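3-chlorocatechol 1,2-dioxygenase (Rhodococcus opacus, PDB 2BOY) probably cleaves the aromatic ring of 3-chlorocatechol and related catechols between the two hydroxylated carbons, using a bound ferric iron. Local coordinates at residues A[47-52]-A[173-178]; A[88-93]-A[147-152]; A[120-125]-A[155-160]; A[133-136]-A[141-144]. All coordinates share one frame; numbering follows the deposited sequence.

Contact 1: residues A[47-52]-A[173-178]. With BHO (benzhydroxamic acid), chain J.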
loop_
_atom_site.group_PDB
_atom_site.type_symbol
_atom_site.label_atom_id
_atom_site.label_comp_id
_atom_site.label_asym_id
_atom_site.label_seq_id
_atom_site.Cartn_x
_atom_site.Cartn_y
_atom_site.Cartn_z
ATOM N N TRP A 47 -1.240 -6.326 6.503
ATOM C CA TRP A 47 -0.102 -6.023 5.609
ATOM C C TRP A 47 0.741 -7.257 5.243
ATOM O O TRP A 47 1.002 -7.481 4.077
ATOM C CB TRP A 47 0.762 -4.855 6.141
ATOM C CG TRP A 47 0.064 -3.574 5.812
ATOM C CD1 TRP A 47 -0.562 -2.727 6.674
ATOM C CD2 TRP A 47 -0.138 -3.056 4.506
ATOM N NE1 TRP A 47 -1.125 -1.682 5.977
ATOM C CE2 TRP A 47 -0.874 -1.859 4.638
ATOM C CE3 TRP A 47 0.248 -3.479 3.216
ATOM C CZ2 TRP A 47 -1.259 -1.087 3.536
ATOM C CZ3 TRP A 47 -0.123 -2.712 2.114
ATOM C CH2 TRP A 47 -0.870 -1.515 2.288
ATOM N N PRO A 48 1.164 -8.077 6.205
ATOM C CA PRO A 48 1.936 -9.276 5.836
ATOM C C PRO A 48 1.155 -10.218 4.893
ATOM O O PRO A 48 1.751 -10.674 3.912
ATOM C CB PRO A 48 2.268 -9.927 7.176
ATOM C CG PRO A 48 2.169 -8.796 8.223
ATOM C CD PRO A 48 1.087 -7.881 7.674
ATOM N N LEU A 49 -0.143 -10.447 5.140
ATOM C CA LEU A 49 -0.923 -11.286 4.256
ATOM C C LEU A 49 -0.990 -10.698 2.846
ATOM O O LEU A 49 -0.690 -11.374 1.863
ATOM C CB LEU A 49 -2.334 -11.503 4.831
ATOM C CG LEU A 49 -3.351 -12.230 3.934
ATOM C CD1 LEU A 49 -2.929 -13.665 3.571
ATOM C CD2 LEU A 49 -4.700 -12.244 4.695
ATOM N N PHE A 50 -1.390 -9.429 2.742
ATOM C CA PHE A 50 -1.541 -8.802 1.434
ATOM C C PHE A 50 -0.235 -8.851 0.656
ATOM O O PHE A 50 -0.202 -9.254 -0.521
ATOM C CB PHE A 50 -1.968 -7.338 1.612
ATOM C CG PHE A 50 -1.993 -6.565 0.330
ATOM C CD1 PHE A 50 -1.126 -5.489 0.139
ATOM C CD2 PHE A 50 -2.825 -6.932 -0.707
ATOM C CE1 PHE A 50 -1.154 -4.763 -1.051
ATOM C CE2 PHE A 50 -2.825 -6.225 -1.915
ATOM C CZ PHE A 50 -1.981 -5.145 -2.069
ATOM N N LEU A 51 0.845 -8.412 1.314
ATOM C CA LEU A 51 2.125 -8.354 0.624
ATOM C C LEU A 51 2.604 -9.754 0.254
ATOM O O LEU A 51 3.109 -9.960 -0.863
ATOM C CB LEU A 51 3.171 -7.666 1.511
ATOM C CG LEU A 51 2.776 -6.196 1.805
ATOM C CD1 LEU A 51 3.733 -5.616 2.865
ATOM C CD2 LEU A 51 2.744 -5.355 0.535
ATOM N N ASP A 52 2.445 -10.700 1.189
ATOM C CA ASP A 52 2.887 -12.073 0.951
ATOM C C ASP A 52 2.090 -12.753 -0.158
ATOM O O ASP A 52 2.672 -13.560 -0.903
ATOM C CB ASP A 52 2.836 -12.926 2.215
ATOM C CG ASP A 52 3.987 -12.630 3.156
ATOM O OD1 ASP A 52 4.864 -11.779 2.839
ATOM O OD2 ASP A 52 4.067 -13.187 4.262
ATOM N N GLY A 173 -11.627 -10.382 5.171
ATOM C CA GLY A 173 -10.574 -9.393 5.410
ATOM C C GLY A 173 -10.330 -8.613 4.118
ATOM O O GLY A 173 -10.845 -8.986 3.044
ATOM N N PRO A 174 -9.561 -7.522 4.205
ATOM C CA PRO A 174 -9.302 -6.687 3.033
ATOM C C PRO A 174 -8.598 -7.450 1.878
ATOM O O PRO A 174 -8.937 -7.204 0.744
ATOM C CB PRO A 174 -8.402 -5.567 3.589
ATOM C CG PRO A 174 -8.667 -5.540 5.071
ATOM C CD PRO A 174 -8.944 -6.988 5.437
ATOM N N THR A 175 -7.687 -8.383 2.152
ATOM C CA THR A 175 -6.953 -9.019 1.044
ATOM C C THR A 175 -7.956 -9.854 0.237
ATOM O O THR A 175 -8.049 -9.779 -0.988
ATOM C CB THR A 175 -5.833 -9.937 1.571
ATOM O OG1 THR A 175 -4.948 -9.174 2.421
ATOM C CG2 THR A 175 -4.948 -10.448 0.402
ATOM N N GLY A 176 -8.708 -10.659 0.974
ATOM C CA GLY A 176 -9.750 -11.482 0.396
ATOM C C GLY A 176 -10.807 -10.629 -0.252
ATOM O O GLY A 176 -11.358 -11.042 -1.289
ATOM N N ALA A 177 -11.090 -9.451 0.311
ATOM C CA ALA A 177 -12.085 -8.542 -0.325
ATOM C C ALA A 177 -11.599 -8.017 -1.657
ATOM O O ALA A 177 -12.374 -7.891 -2.594
ATOM C CB ALA A 177 -12.457 -7.366 0.594
ATOM N N LEU A 178 -10.313 -7.657 -1.749
ATOM C CA LEU A 178 -9.773 -7.239 -3.039
ATOM C C LEU A 178 -9.827 -8.373 -4.097
ATOM O O LEU A 178 -10.183 -8.140 -5.262
ATOM C CB LEU A 178 -8.316 -6.777 -2.874
ATOM C CG LEU A 178 -7.514 -6.631 -4.170
ATOM C CD1 LEU A 178 -8.064 -5.481 -5.031
ATOM C CD2 LEU A 178 -6.072 -6.376 -3.797
HETATM C C1 BHO J . 0.342 -18.321 2.403
HETATM C C2 BHO J . 1.140 -17.532 1.444
HETATM C C3 BHO J . 0.671 -16.275 1.059
HETATM C C4 BHO J . -0.550 -15.810 1.573
HETATM C C5 BHO J . -1.293 -16.566 2.464
HETATM C C6 BHO J . -0.863 -17.828 2.877
HETATM C C BHO J . 0.850 -19.666 2.817
HETATM O O1 BHO J . 1.538 -20.239 2.037
HETATM N N BHO J . 0.568 -20.297 3.939
HETATM O O2 BHO J . 0.628 -19.784 5.068
#
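Thr175 sets its branched end between Leu49 and Phe50, in a helix-against-helix packing that joins the N-terminal helical part of this intradiol dioxygenase to helix 174-181 of its catalytic domain. The short helical segments run 9.7 Å apart at closest approach, their directions only 35° from parallel. Traced outward, Thr175 CB comes first, 4.0 Å from Leu49 CD2. Its hydroxyl OG1, hydrogen-bonded to a residue just outside the segments, lies over the neighbouring helix, 3.6 Å from Phe50 CA, while CG2 reaches the edge of the Phe50 ring, near the ring plane. Farther along, Phe50 CE2 meets Leu178 CD2 at 3.8 Å; the ring also packs edge-to-face with Trp37, and Leu178 touches Val10 of the second subunit. Beneath the threonine, the Leu49 side chain extends with CG opposite the backbone N (chi1 173°), and its two methyls part: CD2 stays with Thr175 OG1 at 3.8 Å, CD1 turns to the bound ligand. Cut back to an alanine, Leu49 would lose both methyls, and a gap between Thr175 and the ring of benzhydroxamic acid would probably open. The leucine's ligand contact is direct, Leu49 CD1 standing 3.5 Å from C5 of benzhydroxamic acid.

Contact 2: residues A[88-93]-A[147-152]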
loop_
_atom_site.group_PDB
_atom_site.type_symbol
_atom_site.label_atom_id
_atom_site.label_comp_id
_atom_site.label_asym_id
_atom_site.label_seq_id
_atom_site.Cartn_x
_atom_site.Cartn_y
_atom_site.Cartn_z
ATOM N N ILE A 88 10.207 -39.697 18.100
ATOM C CA ILE A 88 10.129 -40.848 17.208
ATOM C C ILE A 88 9.010 -41.772 17.681
ATOM O O ILE A 88 8.936 -42.047 18.890
ATOM C CB ILE A 88 11.497 -41.562 17.221
ATOM C CG1 ILE A 88 12.557 -40.719 16.472
ATOM C CG2 ILE A 88 11.352 -43.051 16.780
ATOM C CD1 ILE A 88 12.327 -40.549 14.950
ATOM N N PRO A 89 8.110 -42.251 16.801
ATOM C CA PRO A 89 8.092 -41.961 15.359
ATOM C C PRO A 89 7.367 -40.639 15.123
ATOM O O PRO A 89 6.268 -40.420 15.616
ATOM C CB PRO A 89 7.264 -43.129 14.789
ATOM C CG PRO A 89 6.291 -43.432 15.863
ATOM C CD PRO A 89 6.994 -43.146 17.180
ATOM N N TYR A 90 8.036 -39.750 14.406
ATOM C CA TYR A 90 7.568 -38.393 14.199
ATOM C C TYR A 90 6.174 -38.330 13.642
ATOM O O TYR A 90 5.900 -38.859 12.550
ATOM C CB TYR A 90 8.502 -37.709 13.206
ATOM C CG TYR A 90 9.909 -37.489 13.703
ATOM C CD1 TYR A 90 10.982 -37.512 12.810
ATOM C CD2 TYR A 90 10.158 -37.165 15.051
ATOM C CE1 TYR A 90 12.274 -37.220 13.228
ATOM C CE2 TYR A 90 11.465 -36.882 15.487
ATOM C CZ TYR A 90 12.512 -36.916 14.558
ATOM O OH TYR A 90 13.814 -36.635 14.929
ATOM N N THR A 91 5.323 -37.650 14.387
ATOM C CA THR A 91 3.911 -37.462 14.056
ATOM C C THR A 91 3.506 -36.018 14.320
ATOM O O THR A 91 3.693 -35.496 15.451
ATOM C CB THR A 91 3.067 -38.412 14.946
ATOM O OG1 THR A 91 3.489 -39.768 14.715
ATOM C CG2 THR A 91 1.605 -38.357 14.518
ATOM N N MET A 92 2.966 -35.341 13.306
ATOM C CA MET A 92 2.535 -33.961 13.470
ATOM C C MET A 92 1.415 -33.880 14.515
ATOM O O MET A 92 0.628 -34.851 14.622
ATOM C CB MET A 92 2.030 -33.381 12.138
ATOM C CG MET A 92 3.137 -33.216 11.030
ATOM S SD MET A 92 4.431 -32.053 11.533
ATOM C CE MET A 92 3.620 -30.495 11.264
ATOM N N PRO A 93 1.367 -32.795 15.304
ATOM C CA PRO A 93 0.322 -32.650 16.335
ATOM C C PRO A 93 -1.066 -32.628 15.725
ATOM O O PRO A 93 -1.358 -31.780 14.857
ATOM C CB PRO A 93 0.692 -31.347 17.062
ATOM C CG PRO A 93 2.244 -31.245 16.890
ATOM C CD PRO A 93 2.391 -31.716 15.395
ATOM N N GLY A 147 5.443 -28.633 13.780
ATOM C CA GLY A 147 6.398 -29.448 14.517
ATOM C C GLY A 147 7.829 -29.294 14.038
ATOM O O GLY A 147 8.070 -28.923 12.869
ATOM N N LYS A 148 8.756 -29.653 14.913
ATOM C CA LYS A 148 10.174 -29.671 14.575
ATOM C C LYS A 148 10.686 -31.106 14.630
ATOM O O LYS A 148 10.397 -31.835 15.577
ATOM C CB LYS A 148 10.966 -28.836 15.568
ATOM C CG LYS A 148 10.614 -27.359 15.489
ATOM C CD LYS A 148 11.280 -26.621 16.591
ATOM C CE LYS A 148 11.166 -25.125 16.402
ATOM N NZ LYS A 148 11.990 -24.529 17.445
ATOM N N ILE A 149 11.474 -31.474 13.629
ATOM C CA ILE A 149 12.119 -32.778 13.562
ATOM C C ILE A 149 13.583 -32.596 13.166
ATOM O O ILE A 149 14.024 -31.472 12.823
ATOM C CB ILE A 149 11.420 -33.628 12.522
ATOM C CG1 ILE A 149 11.308 -32.824 11.244
ATOM C CG2 ILE A 149 9.995 -33.976 12.995
ATOM C CD1 ILE A 149 11.030 -33.626 10.031
ATOM N N ARG A 150 14.336 -33.686 13.256
ATOM C CA ARG A 150 15.773 -33.667 12.973
ATOM C C ARG A 150 16.051 -34.806 12.011
ATOM O O ARG A 150 15.441 -35.864 12.166
ATOM C CB ARG A 150 16.572 -33.953 14.249
ATOM C CG ARG A 150 16.593 -32.838 15.287
ATOM C CD ARG A 150 17.210 -33.338 16.604
ATOM N NE ARG A 150 18.111 -32.383 17.264
ATOM C CZ ARG A 150 19.422 -32.315 17.051
ATOM N NH1 ARG A 150 20.000 -33.099 16.149
ATOM N NH2 ARG A 150 20.158 -31.439 17.727
ATOM N N THR A 151 16.980 -34.643 11.064
ATOM C CA THR A 151 17.434 -35.795 10.286
ATOM C C THR A 151 18.281 -36.683 11.188
ATOM O O THR A 151 18.959 -36.169 12.125
ATOM C CB THR A 151 18.278 -35.403 9.059
ATOM O OG1 THR A 151 19.395 -34.568 9.451
ATOM C CG2 THR A 151 17.430 -34.559 8.068
ATOM N N ASP A 152 18.276 -37.976 10.867
ATOM C CA ASP A 152 19.045 -38.967 11.618
ATOM C C ASP A 152 20.467 -39.050 11.060
ATOM O O ASP A 152 20.855 -38.194 10.248
ATOM C CB ASP A 152 18.315 -40.329 11.616
ATOM C CG ASP A 152 18.181 -40.952 10.238
ATOM O OD1 ASP A 152 18.956 -40.635 9.265
ATOM O OD2 ASP A 152 17.278 -41.821 10.026
HETATM O O HOH W 1 15.814 -38.116 13.772
#
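The phenol ring of Tyr90 lies between two isoleucine methyls, Ile149 CG2 from strand 146-150 on one face and Ile88 CD1 from its own loop on the other. Ile149 CG2 makes a CH-pi contact, 3.6 Å from the centroid of the Tyr90 ring and 14° off its normal. It gets there because CG1 of Ile149 takes the place between the backbone N and carbonyl carbon (chi1 50°), which swings CG2 over the tyrosine. Beyond the ring, Tyr90 OH accepts a weak hydrogen bond from Arg150 N at 3.4 Å. A water adds a second link: it lies 2.7 Å from Tyr90 OH and donates to Arg150 O at 2.8 Å. The guanidinium of Arg150 leads away, to a salt bridge with Asp119. At the other end of the contact Met92 curls, bent at both chi2 (-62°) and chi3, until Met92 CE lies 3.6 Å from Gly147 N; a beta carbon at Gly147 would be tight against the sulfur. A phenylalanine in place of Tyr90 would probably keep the methyl sandwich but lose the hydroxyl, leaving the water and Arg150 N without this partner. The loop thus meets the strand through an apolar, polarisable ring face, with a polar rim whose grip is weak where direct and shorter where water mediates it.

Contact 3: residues A[120-125]-A[155-160]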
loop_
_atom_site.group_PDB
_atom_site.type_symbol
_atom_site.label_atom_id
_atom_site.label_comp_id
_atom_site.label_asym_id
_atom_site.label_seq_id
_atom_site.Cartn_x
_atom_site.Cartn_y
_atom_site.Cartn_z
ATOM N N VAL A 120 20.079 -32.049 10.886
ATOM C CA VAL A 120 19.429 -30.889 10.278
ATOM C C VAL A 120 18.123 -30.705 11.018
ATOM O O VAL A 120 17.440 -31.699 11.307
ATOM C CB VAL A 120 19.178 -31.114 8.751
ATOM C CG1 VAL A 120 18.394 -29.958 8.123
ATOM C CG2 VAL A 120 20.530 -31.323 8.024
ATOM N N LEU A 121 17.798 -29.452 11.355
ATOM C CA LEU A 121 16.556 -29.169 12.069
ATOM C C LEU A 121 15.564 -28.693 11.028
ATOM O O LEU A 121 15.909 -27.842 10.182
ATOM C CB LEU A 121 16.743 -28.091 13.158
ATOM C CG LEU A 121 17.432 -28.349 14.526
ATOM C CD1 LEU A 121 18.265 -29.626 14.648
ATOM C CD2 LEU A 121 18.273 -27.143 14.975
ATOM N N LEU A 122 14.363 -29.270 11.051
ATOM C CA LEU A 122 13.311 -28.864 10.102
ATOM C C LEU A 122 12.088 -28.444 10.891
ATOM O O LEU A 122 11.652 -29.172 11.788
ATOM C CB LEU A 122 12.924 -29.998 9.123
ATOM C CG LEU A 122 13.975 -30.542 8.147
ATOM C CD1 LEU A 122 14.735 -31.694 8.808
ATOM C CD2 LEU A 122 13.357 -30.985 6.865
ATOM N N ASP A 123 11.567 -27.261 10.576
ATOM C CA ASP A 123 10.353 -26.747 11.152
ATOM C C ASP A 123 9.307 -26.935 10.065
ATOM O O ASP A 123 9.479 -26.410 8.972
ATOM C CB ASP A 123 10.530 -25.251 11.412
ATOM C CG ASP A 123 10.057 -24.829 12.777
ATOM O OD1 ASP A 123 10.757 -24.066 13.448
ATOM O OD2 ASP A 123 8.982 -25.183 13.269
ATOM N N MET A 124 8.204 -27.616 10.353
ATOM C CA MET A 124 7.177 -27.826 9.304
ATOM C C MET A 124 5.835 -27.345 9.802
ATOM O O MET A 124 5.542 -27.516 10.973
ATOM C CB MET A 124 7.117 -29.301 8.924
ATOM C CG MET A 124 6.451 -29.607 7.559
ATOM S SD MET A 124 4.596 -29.641 7.561
ATOM C CE MET A 124 4.244 -31.401 7.738
ATOM N N TRP A 125 5.088 -26.631 8.956
ATOM C CA TRP A 125 3.724 -26.245 9.315
ATOM C C TRP A 125 2.844 -26.411 8.109
ATOM O O TRP A 125 3.303 -26.311 6.966
ATOM C CB TRP A 125 3.633 -24.814 9.922
ATOM C CG TRP A 125 3.980 -23.646 9.021
ATOM C CD1 TRP A 125 3.112 -22.717 8.532
ATOM C CD2 TRP A 125 5.301 -23.222 8.591
ATOM N NE1 TRP A 125 3.786 -21.756 7.810
ATOM C CE2 TRP A 125 5.126 -22.053 7.794
ATOM C CE3 TRP A 125 6.604 -23.740 8.766
ATOM C CZ2 TRP A 125 6.204 -21.378 7.160
ATOM C CZ3 TRP A 125 7.685 -23.078 8.142
ATOM C CH2 TRP A 125 7.473 -21.912 7.335
ATOM N N GLY A 155 20.703 -38.815 7.397
ATOM C CA GLY A 155 20.122 -37.633 6.753
ATOM C C GLY A 155 18.627 -37.792 6.471
ATOM O O GLY A 155 18.065 -37.025 5.675
ATOM N N ARG A 156 17.990 -38.752 7.145
ATOM C CA ARG A 156 16.620 -39.148 6.845
ATOM C C ARG A 156 15.657 -38.924 8.004
ATOM O O ARG A 156 16.044 -38.830 9.172
ATOM C CB ARG A 156 16.573 -40.628 6.441
ATOM C CG ARG A 156 17.204 -40.915 5.084
ATOM C CD ARG A 156 17.111 -42.400 4.648
ATOM N NE ARG A 156 17.798 -42.621 3.372
ATOM C CZ ARG A 156 17.250 -42.390 2.160
ATOM N NH1 ARG A 156 15.996 -41.962 2.038
ATOM N NH2 ARG A 156 17.955 -42.605 1.059
ATOM N N PHE A 157 14.376 -38.878 7.665
ATOM C CA PHE A 157 13.326 -38.912 8.689
ATOM C C PHE A 157 12.071 -39.416 7.989
ATOM O O PHE A 157 11.947 -39.366 6.744
ATOM C CB PHE A 157 13.060 -37.502 9.310
ATOM C CG PHE A 157 12.573 -36.470 8.306
ATOM C CD1 PHE A 157 11.218 -36.368 7.985
ATOM C CD2 PHE A 157 13.466 -35.630 7.661
ATOM C CE1 PHE A 157 10.770 -35.425 7.063
ATOM C CE2 PHE A 157 13.036 -34.678 6.720
ATOM C CZ PHE A 157 11.684 -34.554 6.437
ATOM N N THR A 158 11.133 -39.887 8.806
ATOM C CA THR A 158 9.827 -40.304 8.327
ATOM C C THR A 158 8.868 -39.517 9.165
ATOM O O THR A 158 9.025 -39.466 10.400
ATOM C CB THR A 158 9.638 -41.820 8.604
ATOM O OG1 THR A 158 10.513 -42.576 7.741
ATOM C CG2 THR A 158 8.240 -42.279 8.201
ATOM N N LEU A 159 7.878 -38.904 8.520
ATOM C CA LEU A 159 6.937 -38.034 9.238
ATOM C C LEU A 159 5.512 -38.455 8.901
ATOM O O LEU A 159 5.174 -38.591 7.713
ATOM C CB LEU A 159 7.191 -36.560 8.859
ATOM C CG LEU A 159 6.228 -35.482 9.438
ATOM C CD1 LEU A 159 6.326 -35.448 10.947
ATOM C CD2 LEU A 159 6.529 -34.108 8.849
ATOM N N ARG A 160 4.688 -38.667 9.938
ATOM C CA ARG A 160 3.276 -38.948 9.719
ATOM C C ARG A 160 2.410 -37.689 9.905
ATOM O O ARG A 160 2.498 -36.984 10.913
ATOM C CB ARG A 160 2.776 -40.052 10.661
ATOM C CG ARG A 160 1.285 -40.310 10.558
ATOM C CD ARG A 160 0.773 -41.546 11.327
ATOM N NE ARG A 160 -0.486 -41.220 12.019
ATOM C CZ ARG A 160 -0.679 -41.335 13.344
ATOM N NH1 ARG A 160 0.289 -41.801 14.127
ATOM N NH2 ARG A 160 -1.849 -40.999 13.896
#
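Leu122 and Phe157 approach from opposite directions and meet between two strands, Leu122 CD2 resting 3.7 Å from Phe157 CE2. The second leucine methyl, CD1, stands 4.0 Å from the same Phe157 CE2, which therefore sits against both branches. Two residues on, Met124 and Leu159 repeat the packing: Met124 CE touches Leu159 CD2 at 3.7 Å. The backbones are far apart, Leu122 CA and Phe157 CA 10.1 Å, a spacing characteristic of face-to-face sheet layers, as in the beta sandwich of this domain's transthyretin-like clan. The four side chains point into this gap and span it by their length; torsions only set where their ends meet. Phe157 holds its ring above its own backbone, CG between N and carbonyl carbon (chi1 62°), and Met124 folds its thioether at chi2 and chi3 to bring CE round to the leucine. Farther out, Ile149 packs on Phe157, Trp194 and Ile196 touch Leu122, and Met92 touches Met124. Backbone hydrogen bonds fix strand 121-125 between strands 146-150 and 187-197; its Trp125 stacks on the iron ligand His193. With only hydrocarbon and thioether groups meeting here, cohesion at this contact probably rests on shape fit and exclusion of water rather than directional bonds.

Contact 4: residues A[133-136]-A[141-144]. With FE (Fe (III) ion), chain I; BHO (benzhydroxamic acid), chain J.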
loop_
_atom_site.group_PDB
_atom_site.type_symbol
_atom_site.label_atom_id
_atom_site.label_comp_id
_atom_site.label_asym_id
_atom_site.label_seq_id
_atom_site.Cartn_x
_atom_site.Cartn_y
_atom_site.Cartn_z
ATOM N N TYR A 133 -5.174 -23.057 9.696
ATOM C CA TYR A 133 -3.935 -23.120 10.448
ATOM C C TYR A 133 -4.126 -22.855 11.931
ATOM O O TYR A 133 -4.908 -21.988 12.296
ATOM C CB TYR A 133 -2.998 -22.040 9.936
ATOM C CG TYR A 133 -2.302 -22.364 8.614
ATOM C CD1 TYR A 133 -2.862 -21.966 7.399
ATOM C CD2 TYR A 133 -1.086 -23.060 8.595
ATOM C CE1 TYR A 133 -2.203 -22.234 6.181
ATOM C CE2 TYR A 133 -0.407 -23.318 7.349
ATOM C CZ TYR A 133 -0.980 -22.889 6.182
ATOM O OH TYR A 133 -0.361 -23.157 4.998
ATOM N N SER A 134 -3.382 -23.555 12.778
ATOM C CA SER A 134 -3.338 -23.214 14.187
ATOM C C SER A 134 -2.768 -21.786 14.392
ATOM O O SER A 134 -2.035 -21.244 13.510
ATOM C CB SER A 134 -2.599 -24.289 15.037
ATOM O OG SER A 134 -1.207 -24.354 14.733
ATOM N N PHE A 135 -3.184 -21.175 15.501
ATOM C CA PHE A 135 -2.969 -19.738 15.849
ATOM C C PHE A 135 -3.722 -18.769 14.975
ATOM O O PHE A 135 -4.471 -17.902 15.475
ATOM C CB PHE A 135 -1.464 -19.322 15.921
ATOM C CG PHE A 135 -0.655 -20.129 16.887
ATOM C CD1 PHE A 135 -0.614 -19.785 18.228
ATOM C CD2 PHE A 135 0.080 -21.252 16.460
ATOM C CE1 PHE A 135 0.119 -20.539 19.161
ATOM C CE2 PHE A 135 0.825 -21.993 17.360
ATOM C CZ PHE A 135 0.839 -21.651 18.739
ATOM N N ILE A 136 -3.522 -18.899 13.665
ATOM C CA ILE A 136 -4.224 -18.123 12.691
ATOM C C ILE A 136 -5.746 -18.212 12.913
ATOM O O ILE A 136 -6.447 -17.184 13.008
ATOM C CB ILE A 136 -3.853 -18.556 11.281
ATOM C CG1 ILE A 136 -2.313 -18.669 11.112
ATOM C CG2 ILE A 136 -4.463 -17.559 10.269
ATOM C CD1 ILE A 136 -1.537 -17.496 11.713
ATOM N N PRO A 141 -6.336 -26.146 18.470
ATOM C CA PRO A 141 -5.314 -26.306 19.508
ATOM C C PRO A 141 -4.016 -25.633 19.072
ATOM O O PRO A 141 -3.654 -25.759 17.883
ATOM C CB PRO A 141 -5.107 -27.828 19.579
ATOM C CG PRO A 141 -6.417 -28.418 19.122
ATOM C CD PRO A 141 -6.876 -27.452 18.027
ATOM N N ASP A 142 -3.364 -24.924 19.997
ATOM C CA ASP A 142 -2.043 -24.326 19.707
ATOM C C ASP A 142 -1.070 -25.372 19.192
ATOM O O ASP A 142 -0.928 -26.452 19.794
ATOM C CB ASP A 142 -1.432 -23.733 20.979
ATOM C CG ASP A 142 -2.172 -22.481 21.477
ATOM O OD1 ASP A 142 -3.006 -21.887 20.752
ATOM O OD2 ASP A 142 -1.893 -22.000 22.592
ATOM N N TYR A 143 -0.379 -25.031 18.110
ATOM C CA TYR A 143 0.593 -25.896 17.434
ATOM C C TYR A 143 -0.011 -27.131 16.763
ATOM O O TYR A 143 0.724 -28.054 16.417
ATOM C CB TYR A 143 1.784 -26.291 18.326
ATOM C CG TYR A 143 2.670 -25.091 18.723
ATOM C CD1 TYR A 143 3.371 -24.365 17.762
ATOM C CD2 TYR A 143 2.795 -24.700 20.071
ATOM C CE1 TYR A 143 4.169 -23.272 18.123
ATOM C CE2 TYR A 143 3.620 -23.598 20.449
ATOM C CZ TYR A 143 4.273 -22.892 19.468
ATOM O OH TYR A 143 5.080 -21.825 19.826
ATOM N N LEU A 144 -1.320 -27.138 16.524
ATOM C CA LEU A 144 -1.839 -28.221 15.687
ATOM C C LEU A 144 -1.066 -28.114 14.359
ATOM O O LEU A 144 -0.948 -26.995 13.825
ATOM C CB LEU A 144 -3.306 -28.031 15.387
ATOM C CG LEU A 144 -4.018 -29.294 14.900
ATOM C CD1 LEU A 144 -4.202 -30.218 16.163
ATOM C CD2 LEU A 144 -5.313 -28.917 14.267
HETATM FE FE FE I . 0.423 -21.984 3.692
HETATM C C1 BHO J . 0.342 -18.321 2.403
HETATM C C2 BHO J . 1.140 -17.532 1.444
HETATM C C3 BHO J . 0.671 -16.275 1.059
HETATM C C4 BHO J . -0.550 -15.810 1.573
HETATM C C5 BHO J . -1.293 -16.566 2.464
HETATM C C6 BHO J . -0.863 -17.828 2.877
HETATM C C BHO J . 0.850 -19.666 2.817
HETATM O O1 BHO J . 1.538 -20.239 2.037
HETATM N N BHO J . 0.568 -20.297 3.939
HETATM O O2 BHO J . 0.628 -19.784 5.068
HETATM O O HOH W 2 -1.335 -25.346 11.509
#
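Ser134 grips the far arm of its loop through one short hydrogen bond, Ser134 OG to Leu144 O at 2.8 Å, with the donor in the carbonyl plane on a lone pair. The hydroxyl is placed between its own backbone N and carbonyl carbon (chi1 67°), and it is also hydrogen-bonded to Arg146 NE. Leu144 O takes a second donor, a water 2.9 Å away that in turn accepts from Ser134 N at 3.0 Å. This buried side is close-set, Ser134 CB lying 3.4 Å from Pro141 O. Toward solvent the contact changes to aromatic packing. The Phe135 ring drives its edge into one face of Tyr143, centroids 4.8 Å apart and planes at 75°, so that Phe135 CZ sits over the centre of the tyrosine ring. The tyrosine is steadied by its hydroxyl, bonded to Pro81 O. The outermost part is looser: exposed Asp142 lays its carboxylate nearly parallel to the phenyl plane and makes no hydrogen bond across the two segments. Both arms bend sharply, Phe135 in a classic gamma turn closed by a weak bond from Ile136 N to Ser134 O, and Pro141 to Leu144 in a type II beta turn. One residue before the serine, Tyr133 points the other way and binds the iron through OH at 1.9 Å. With His191 and His193 it makes up the protein ligands seen here, the N of benzhydroxamic acid also being modelled as an iron ligand; the three belong to the two-histidine, two-tyrosine type of ferric site known in intradiol dioxygenases.

From the N terminus, the chain passes through helix 47-54 and much of the catalytic domain before contact 1 closes the longest loop at helix 174-181, tying the helical N-terminal part to that domain. The other three contacts nest inside it. Contact 2 opens in the loop at 88-93 and closes on strand 146-150; contact 3 opens at 120-125 and closes at 155-160, so the two cross, and they share a sheet, Gly147 O lying 2.8 Å from Met124 N. Contact 4, the shortest, nests within both and links the turns between strands 121-125 and 146-150. Contacts 1 and 4, centres about 20 Å apart, both reach the bound benzhydroxamic acid.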